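Local coordinates for protein ATP phosphoribosyltransferase regulatory subunit (Lactococcus lactis, PDB 1Z7M) that serves as a regulatory subunit required for the first step of histidine biosynthesis and may allow feedback control of ATP phosphoribosyltransferase by histidine, at residues 81-86 with 128-133; 121-126 with 141-146; 58-63 with 103-108. All blocks are in the same frame, centred on the assembly; numbering follows the deposited sequence.

Interaction 1 of 3, residues 81-86 with 128-133; sequences QEKMFQ and RKEKRH
K83 and K129 bring two irregular segments together in a fold of the class II aminoacyl-tRNA synthetase type; 128-133 starts the loop between strands 118-127 and 139-148, which probably corresponds to the motif 2 loop of those enzymes. One backbone hydrogen bond joins the segments, K129 N to K83 O at 2.8 Å. It is bent, with an N-H...O angle of 139°, and the donor lies tilted from the carbonyl plane. The same oxygen also receives a CA-H...O contact from R128 CA at 3.2 Å. Other backbone groups pair outward, F85 with L97 and R128 with T138, and the R128 guanidinium makes a cation-pi contact with Y99. Charges across the contact are loosely matched: K83 NZ faces E130 OE1 in a long salt bridge of 3.9 Å, and E130 OE2 has a weak ion pair with R136. E82 OE2 turns to N80 ND2. The extended K129 chain crosses the F85 ring, with CG over one face, 3.9 Å from the ring centroid. The F85 ring also stacks on F63 of the second subunit, and an alanine here would probably leave both the K129 methylenes and that neighbouring ring without their aromatic partner. K129 NZ stands above the F85 ring, 5.3 Å from its centroid, in at most a weak cation-pi attraction, and 3.8 Å from M84 O, too far for a hydrogen bond.

Interaction 2 of 3, residues 121-126 with 141-146; sequences SYFGKI and YQIGIE
S121 to K125 pair in antiparallel register with I145 to Y141, the short strand segments meeting at 145° between their N-to-C directions, their axes 4.5 Å apart at the closest. Y122 with G144 and G124 with Q142 are the hydrogen-bonded pairs. Q142 N to G124 O is the shortest of the four bonds at 2.7 Å, with an N-H...O angle of 167°. G144 leaves room for the Y122 ring. Y122 takes the crowded position between its backbone N and carbonyl carbon (chi1 56°), which folds its ring across the partner strand; G144 CA lies 3.8 Å from the ring centroid, and the ring lies where a side chain on this residue would probably point. Y141 CG stands anti to the backbone N, and its ring comes over G124 in a CH-pi contact, with G124 CA 4.2 Å from the ring centroid. On the same face of the sheet as Y141, I143 CG2 sits over the F123 ring, 3.5 Å from F123 CE2. On the Y122 side of the sheet Q142 is crossed at about a right angle by I126, whose CD1 methyl lies against the amide. The hairpin is consistent with the motif 2 strands of class II synthetases. Helix 33-52 covers the Y141, F123 and I143 face, where E43 and R40 bond Y141 OH; strand 320-326 continues the sheet beyond 141-146, and F101 stacks on the Y122 ring.

Interaction 3 of 3, residues 58-63 with 103-108; sequences VMPPSF and LPLVRL
P60 and P104 mark the closest backbone approach, their CA atoms 6.1 Å apart, where an irregular segment passes beside helix 102-111 with no hydrogen bond across. In this class II synthetase-like fold, 58-63 follows helix 33-52 and the short strand 56-57, consistent with the proline-bearing end of motif 1 in the synthetases, and as there it lies at a subunit interface: V58 and P61 pack on L33 and A29 of the second subunit. The contact is almost wholly apolar. L105 and V58 carry most of it, L105 with CG anti to the carbonyl carbon (chi1 -58°), a setting that carries the CD2 methyl to the neighbouring segment. That methyl fits against both branches of V58, 3.5 Å from V58 CG1 and 3.6 Å from V58 CG2, and also meets P60 CG at 3.8 Å. One turn further along the helix, L108 reaches toward V58 tip to tip, L108 CD2 lying 4.2 Å from V58 CG2. The two proline rings cross at a slant, with P60 CB 3.8 Å from P104 CG. Inside the helix, L108 N bonds to P104 O, tying together the two turns that carry these side chains. Y120 of strand 118-127 also packs on V58, L105 and L108. R107 starts toward segment 58-63, CG anti to its backbone N (chi1 178°), and bends at its third torsion (58°); NH1 makes a salt bridge with E64, while the edge of the guanidinium touches a proline ring, NH2 standing 3.9 Å from P61 CG.

Interactions 2 and 3 form one buried region: S121 O and V58 N are probably hydrogen-bonded, at 2.8 Å, and L105 packs against Y122 and E146, so the hairpin, segment 58-63 and helix 102-111 share a core. Interaction 1 is partly buried, its centre about 20 Å from that of interaction 2, and is joined to it only through the chain, 128-133 continuing beyond the strand that holds 121-126. Chemistry follows place: a ladder of backbone bonds with rings over glycines in the sheet, methyls and prolines at the helix, and a single backbone bond with loose charge pairs in the loops. A ring stack across the subunit interface relates interactions 1 and 3.

Interaction 1 of 3, residues 81-86 with 128-133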
# COMPACT_ATOMS: atom_id res chain seq x y z
N GLN B 81 5.97 -8.43 -12.70
CA GLN B 81 5.53 -7.61 -11.57
C GLN B 81 6.46 -6.54 -11.08
O GLN B 81 6.04 -5.66 -10.34
CB GLN B 81 5.16 -8.48 -10.37
CG GLN B 81 3.67 -8.59 -10.17
CD GLN B 81 3.30 -9.22 -8.85
OE1 GLN B 81 3.64 -8.69 -7.78
NE2 GLN B 81 2.61 -10.36 -8.91
N GLU B 82 7.71 -6.59 -11.50
CA GLU B 82 8.69 -5.61 -11.06
C GLU B 82 8.52 -4.22 -11.63
O GLU B 82 8.81 -3.24 -10.96
CB GLU B 82 10.09 -6.11 -11.39
CG GLU B 82 10.38 -7.49 -10.89
CD GLU B 82 11.68 -8.02 -11.47
OE1 GLU B 82 12.04 -9.19 -11.18
OE2 GLU B 82 12.33 -7.26 -12.23
N LYS B 83 8.06 -4.11 -12.88
CA LYS B 83 7.90 -2.79 -13.50
C LYS B 83 6.54 -2.16 -13.24
O LYS B 83 6.25 -1.10 -13.80
CB LYS B 83 8.11 -2.89 -15.01
CG LYS B 83 9.47 -3.41 -15.43
CD LYS B 83 9.50 -3.65 -16.93
CE LYS B 83 10.90 -4.03 -17.41
NZ LYS B 83 11.89 -2.91 -17.23
N MET B 84 5.73 -2.78 -12.39
CA MET B 84 4.40 -2.28 -12.08
C MET B 84 4.25 -1.53 -10.76
O MET B 84 4.82 -1.91 -9.73
CB MET B 84 3.40 -3.43 -12.07
CG MET B 84 3.22 -4.10 -13.38
SD MET B 84 2.28 -5.59 -13.12
CE MET B 84 2.88 -6.57 -14.46
N PHE B 85 3.44 -0.47 -10.79
CA PHE B 85 3.16 0.31 -9.59
C PHE B 85 1.95 -0.33 -8.96
O PHE B 85 0.87 -0.36 -9.55
CB PHE B 85 2.82 1.75 -9.93
CG PHE B 85 3.97 2.53 -10.46
CD1 PHE B 85 4.27 2.51 -11.82
CD2 PHE B 85 4.75 3.31 -9.62
CE1 PHE B 85 5.32 3.26 -12.32
CE2 PHE B 85 5.80 4.06 -10.12
CZ PHE B 85 6.09 4.04 -11.47
N GLN B 86 2.13 -0.84 -7.75
CA GLN B 86 1.03 -1.54 -7.09
C GLN B 86 0.75 -0.99 -5.74
O GLN B 86 1.58 -0.35 -5.08
CB GLN B 86 1.33 -3.02 -6.97
CG GLN B 86 2.26 -3.54 -8.04
CD GLN B 86 2.55 -5.01 -7.88
N ARG B 128 5.10 2.21 -16.40
CA ARG B 128 6.06 1.13 -16.15
C ARG B 128 7.22 1.76 -15.40
O ARG B 128 7.45 2.96 -15.53
CB ARG B 128 6.57 0.54 -17.47
CG ARG B 128 5.48 0.06 -18.44
CD ARG B 128 5.98 -0.01 -19.90
NE ARG B 128 6.15 -1.38 -20.40
CZ ARG B 128 5.17 -2.27 -20.60
NH1 ARG B 128 3.90 -1.96 -20.35
NH2 ARG B 128 5.46 -3.48 -21.06
N LYS B 129 7.94 0.98 -14.60
CA LYS B 129 9.08 1.51 -13.85
C LYS B 129 10.38 1.36 -14.62
O LYS B 129 10.59 0.34 -15.28
CB LYS B 129 9.24 0.79 -12.52
CG LYS B 129 8.24 1.15 -11.49
CD LYS B 129 8.50 0.35 -10.27
CE LYS B 129 7.57 0.75 -9.17
NZ LYS B 129 7.75 -0.14 -7.99
N GLU B 130 11.24 2.35 -14.51
CA GLU B 130 12.53 2.30 -15.20
C GLU B 130 13.62 2.72 -14.21
O GLU B 130 13.31 3.30 -13.18
CB GLU B 130 12.51 3.22 -16.43
CG GLU B 130 11.61 2.71 -17.55
CD GLU B 130 12.07 1.38 -18.16
OE1 GLU B 130 11.21 0.62 -18.66
OE2 GLU B 130 13.30 1.09 -18.14
N LYS B 131 14.88 2.42 -14.49
CA LYS B 131 15.94 2.80 -13.57
C LYS B 131 16.22 4.29 -13.58
O LYS B 131 16.09 4.95 -14.61
CB LYS B 131 17.21 2.01 -13.87
CG LYS B 131 17.02 0.53 -13.64
CD LYS B 131 18.31 -0.25 -13.63
CE LYS B 131 18.06 -1.66 -13.09
NZ LYS B 131 19.28 -2.53 -13.06
N ARG B 132 16.62 4.83 -12.43
CA ARG B 132 16.88 6.26 -12.31
C ARG B 132 18.12 6.71 -13.09
O ARG B 132 18.92 5.88 -13.51
CB ARG B 132 17.00 6.64 -10.83
CG ARG B 132 15.86 6.12 -9.97
CD ARG B 132 15.84 6.68 -8.54
NE ARG B 132 15.32 8.05 -8.45
CZ ARG B 132 14.41 8.46 -7.55
NH1 ARG B 132 13.92 7.61 -6.66
NH2 ARG B 132 13.98 9.72 -7.56
N HIS B 133 18.25 8.02 -13.27
CA HIS B 133 19.37 8.67 -13.98
C HIS B 133 19.62 8.28 -15.45
O HIS B 133 20.76 8.12 -15.89
CB HIS B 133 20.68 8.51 -13.20
CG HIS B 133 20.58 8.90 -11.76
ND1 HIS B 133 19.91 10.03 -11.33
CD2 HIS B 133 21.08 8.31 -10.64
CE1 HIS B 133 20.00 10.12 -10.02
NE2 HIS B 133 20.70 9.09 -9.58

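Interaction 2 of 3, residues 121-126 with 141-146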
# COMPACT_ATOMS: atom_id res chain seq x y z
N SER B 121 -10.22 2.37 -30.05
CA SER B 121 -9.05 3.22 -30.10
C SER B 121 -8.80 3.74 -28.69
O SER B 121 -9.70 3.76 -27.85
CB SER B 121 -9.24 4.37 -31.09
OG SER B 121 -10.37 5.16 -30.79
N TYR B 122 -7.56 4.14 -28.41
CA TYR B 122 -7.21 4.67 -27.10
C TYR B 122 -6.11 5.72 -27.19
O TYR B 122 -5.16 5.60 -27.97
CB TYR B 122 -6.77 3.53 -26.19
CG TYR B 122 -5.63 2.69 -26.72
CD1 TYR B 122 -4.30 3.09 -26.56
CD2 TYR B 122 -5.87 1.48 -27.37
CE1 TYR B 122 -3.25 2.30 -27.03
CE2 TYR B 122 -4.83 0.69 -27.84
CZ TYR B 122 -3.53 1.10 -27.67
OH TYR B 122 -2.51 0.30 -28.13
N PHE B 123 -6.26 6.76 -26.37
CA PHE B 123 -5.31 7.86 -26.29
C PHE B 123 -5.03 8.11 -24.83
O PHE B 123 -5.82 8.74 -24.13
CB PHE B 123 -5.89 9.14 -26.90
CG PHE B 123 -6.36 8.98 -28.32
CD1 PHE B 123 -7.48 8.21 -28.62
CD2 PHE B 123 -5.67 9.60 -29.36
CE1 PHE B 123 -7.91 8.06 -29.93
CE2 PHE B 123 -6.09 9.46 -30.67
CZ PHE B 123 -7.22 8.69 -30.95
N GLY B 124 -3.90 7.61 -24.35
CA GLY B 124 -3.58 7.80 -22.95
C GLY B 124 -2.23 7.21 -22.61
O GLY B 124 -1.47 6.85 -23.51
N LYS B 125 -1.94 7.09 -21.33
CA LYS B 125 -0.65 6.56 -20.95
C LYS B 125 -0.67 5.38 -20.00
O LYS B 125 -1.60 5.20 -19.22
CB LYS B 125 0.21 7.67 -20.38
CG LYS B 125 -0.44 8.41 -19.26
CD LYS B 125 0.51 9.43 -18.63
CE LYS B 125 0.82 10.59 -19.55
NZ LYS B 125 1.55 11.65 -18.81
N ILE B 126 0.39 4.56 -20.11
CA ILE B 126 0.61 3.39 -19.28
C ILE B 126 1.77 3.76 -18.38
O ILE B 126 2.53 4.66 -18.71
CB ILE B 126 1.01 2.14 -20.11
CG1 ILE B 126 2.24 2.45 -20.96
CG2 ILE B 126 -0.13 1.70 -20.97
CD1 ILE B 126 2.84 1.21 -21.56
N TYR B 141 2.99 7.65 -23.06
CA TYR B 141 1.78 8.01 -23.78
C TYR B 141 1.71 7.19 -25.06
O TYR B 141 2.63 7.20 -25.87
CB TYR B 141 1.80 9.48 -24.15
CG TYR B 141 0.43 10.06 -24.37
CD1 TYR B 141 -0.23 10.72 -23.35
CD2 TYR B 141 -0.21 9.97 -25.61
CE1 TYR B 141 -1.49 11.28 -23.55
CE2 TYR B 141 -1.48 10.52 -25.82
CZ TYR B 141 -2.11 11.17 -24.78
OH TYR B 141 -3.35 11.71 -24.96
N GLN B 142 0.61 6.48 -25.25
CA GLN B 142 0.49 5.71 -26.44
C GLN B 142 -0.83 6.03 -27.10
O GLN B 142 -1.73 6.60 -26.46
CB GLN B 142 0.51 4.23 -26.11
CG GLN B 142 1.54 3.86 -25.10
CD GLN B 142 1.53 2.38 -24.79
OE1 GLN B 142 0.49 1.78 -24.58
NE2 GLN B 142 2.71 1.78 -24.77
N ILE B 143 -0.92 5.70 -28.39
CA ILE B 143 -2.15 5.86 -29.19
C ILE B 143 -2.23 4.57 -30.01
O ILE B 143 -1.28 4.19 -30.67
CB ILE B 143 -2.10 7.06 -30.17
CG1 ILE B 143 -1.86 8.36 -29.41
CG2 ILE B 143 -3.43 7.18 -30.85
CD1 ILE B 143 -1.87 9.58 -30.29
N GLY B 144 -3.36 3.88 -29.95
CA GLY B 144 -3.46 2.65 -30.70
C GLY B 144 -4.88 2.24 -30.97
O GLY B 144 -5.81 2.88 -30.49
N ILE B 145 -5.04 1.16 -31.73
CA ILE B 145 -6.36 0.63 -32.08
C ILE B 145 -6.36 -0.89 -31.99
O ILE B 145 -5.32 -1.53 -32.06
CB ILE B 145 -6.76 1.02 -33.53
CG1 ILE B 145 -5.66 0.56 -34.49
CG2 ILE B 145 -6.99 2.52 -33.62
CD1 ILE B 145 -6.04 0.72 -35.93
N GLU B 146 -7.55 -1.46 -31.82
CA GLU B 146 -7.71 -2.91 -31.71
C GLU B 146 -8.85 -3.33 -32.62
O GLU B 146 -9.90 -2.69 -32.65
CB GLU B 146 -8.05 -3.32 -30.28
CG GLU B 146 -7.05 -2.88 -29.24
CD GLU B 146 -5.71 -3.58 -29.38
OE1 GLU B 146 -5.72 -4.82 -29.55
OE2 GLU B 146 -4.65 -2.91 -29.32

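Interaction 3 of 3, residues 58-63 with 103-108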
# COMPACT_ATOMS: atom_id res chain seq x y z
N VAL B 58 -12.11 4.31 -26.44
CA VAL B 58 -12.49 3.82 -25.12
C VAL B 58 -11.44 4.29 -24.11
O VAL B 58 -10.27 4.45 -24.45
CB VAL B 58 -12.57 2.29 -25.07
CG1 VAL B 58 -11.68 1.70 -26.12
CG2 VAL B 58 -12.15 1.79 -23.70
N MET B 59 -11.86 4.53 -22.88
CA MET B 59 -10.93 4.97 -21.87
C MET B 59 -10.92 3.89 -20.80
O MET B 59 -11.86 3.78 -20.00
CB MET B 59 -11.37 6.32 -21.30
CG MET B 59 -11.20 7.42 -22.32
SD MET B 59 -11.91 8.97 -21.82
CE MET B 59 -10.90 9.40 -20.46
N PRO B 60 -9.87 3.05 -20.79
CA PRO B 60 -9.78 1.97 -19.81
C PRO B 60 -9.59 2.58 -18.44
O PRO B 60 -9.09 3.70 -18.32
CB PRO B 60 -8.54 1.20 -20.25
CG PRO B 60 -8.33 1.61 -21.67
CD PRO B 60 -8.67 3.06 -21.64
N PRO B 61 -9.97 1.84 -17.39
CA PRO B 61 -9.85 2.29 -16.01
C PRO B 61 -8.38 2.52 -15.65
O PRO B 61 -7.49 1.92 -16.25
CB PRO B 61 -10.48 1.15 -15.23
CG PRO B 61 -10.13 -0.02 -16.07
CD PRO B 61 -10.43 0.44 -17.45
N SER B 62 -8.14 3.38 -14.67
CA SER B 62 -6.77 3.68 -14.26
C SER B 62 -6.13 2.56 -13.46
O SER B 62 -4.91 2.40 -13.49
CB SER B 62 -6.74 4.98 -13.45
OG SER B 62 -7.06 6.10 -14.26
N PHE B 63 -6.93 1.80 -12.72
CA PHE B 63 -6.40 0.70 -11.94
C PHE B 63 -7.02 -0.62 -12.33
O PHE B 63 -8.21 -0.71 -12.67
CB PHE B 63 -6.62 0.91 -10.45
CG PHE B 63 -6.07 2.20 -9.93
CD1 PHE B 63 -6.86 3.34 -9.91
CD2 PHE B 63 -4.77 2.27 -9.46
CE1 PHE B 63 -6.36 4.53 -9.43
CE2 PHE B 63 -4.26 3.46 -8.97
CZ PHE B 63 -5.05 4.59 -8.96
N LEU B 103 -5.09 -5.37 -23.10
CA LEU B 103 -5.84 -6.22 -22.19
C LEU B 103 -7.22 -5.71 -21.81
O LEU B 103 -8.21 -6.44 -21.92
CB LEU B 103 -5.03 -6.47 -20.92
CG LEU B 103 -4.18 -7.72 -20.98
CD1 LEU B 103 -3.37 -7.90 -19.70
CD2 LEU B 103 -5.12 -8.90 -21.20
N PRO B 104 -7.32 -4.47 -21.33
CA PRO B 104 -8.63 -3.94 -20.96
C PRO B 104 -9.59 -3.77 -22.13
O PRO B 104 -10.81 -3.85 -21.96
CB PRO B 104 -8.29 -2.62 -20.26
CG PRO B 104 -7.04 -2.20 -20.94
CD PRO B 104 -6.25 -3.49 -21.05
N LEU B 105 -9.06 -3.56 -23.33
CA LEU B 105 -9.91 -3.41 -24.49
C LEU B 105 -10.38 -4.80 -24.93
O LEU B 105 -11.48 -4.96 -25.48
CB LEU B 105 -9.16 -2.73 -25.64
CG LEU B 105 -8.57 -1.34 -25.42
CD1 LEU B 105 -8.37 -0.66 -26.75
CD2 LEU B 105 -9.49 -0.51 -24.57
N VAL B 106 -9.55 -5.80 -24.71
CA VAL B 106 -9.91 -7.15 -25.09
C VAL B 106 -10.99 -7.64 -24.14
O VAL B 106 -11.87 -8.40 -24.54
CB VAL B 106 -8.72 -8.10 -25.04
CG1 VAL B 106 -9.18 -9.52 -25.16
CG2 VAL B 106 -7.78 -7.78 -26.17
N ARG B 107 -10.93 -7.21 -22.89
CA ARG B 107 -11.94 -7.61 -21.91
C ARG B 107 -13.28 -6.97 -22.28
O ARG B 107 -14.32 -7.62 -22.25
CB ARG B 107 -11.52 -7.15 -20.51
CG ARG B 107 -12.53 -7.48 -19.41
CD ARG B 107 -12.05 -6.96 -18.07
NE ARG B 107 -11.82 -5.52 -18.10
CZ ARG B 107 -10.97 -4.88 -17.30
NH1 ARG B 107 -10.28 -5.56 -16.40
NH2 ARG B 107 -10.82 -3.57 -17.40
N LEU B 108 -13.24 -5.69 -22.64
CA LEU B 108 -14.44 -4.97 -23.03
C LEU B 108 -15.16 -5.74 -24.14
O LEU B 108 -16.39 -5.88 -24.14
CB LEU B 108 -14.08 -3.56 -23.53
CG LEU B 108 -15.22 -2.74 -24.13
CD1 LEU B 108 -16.30 -2.59 -23.09
CD2 LEU B 108 -14.74 -1.39 -24.58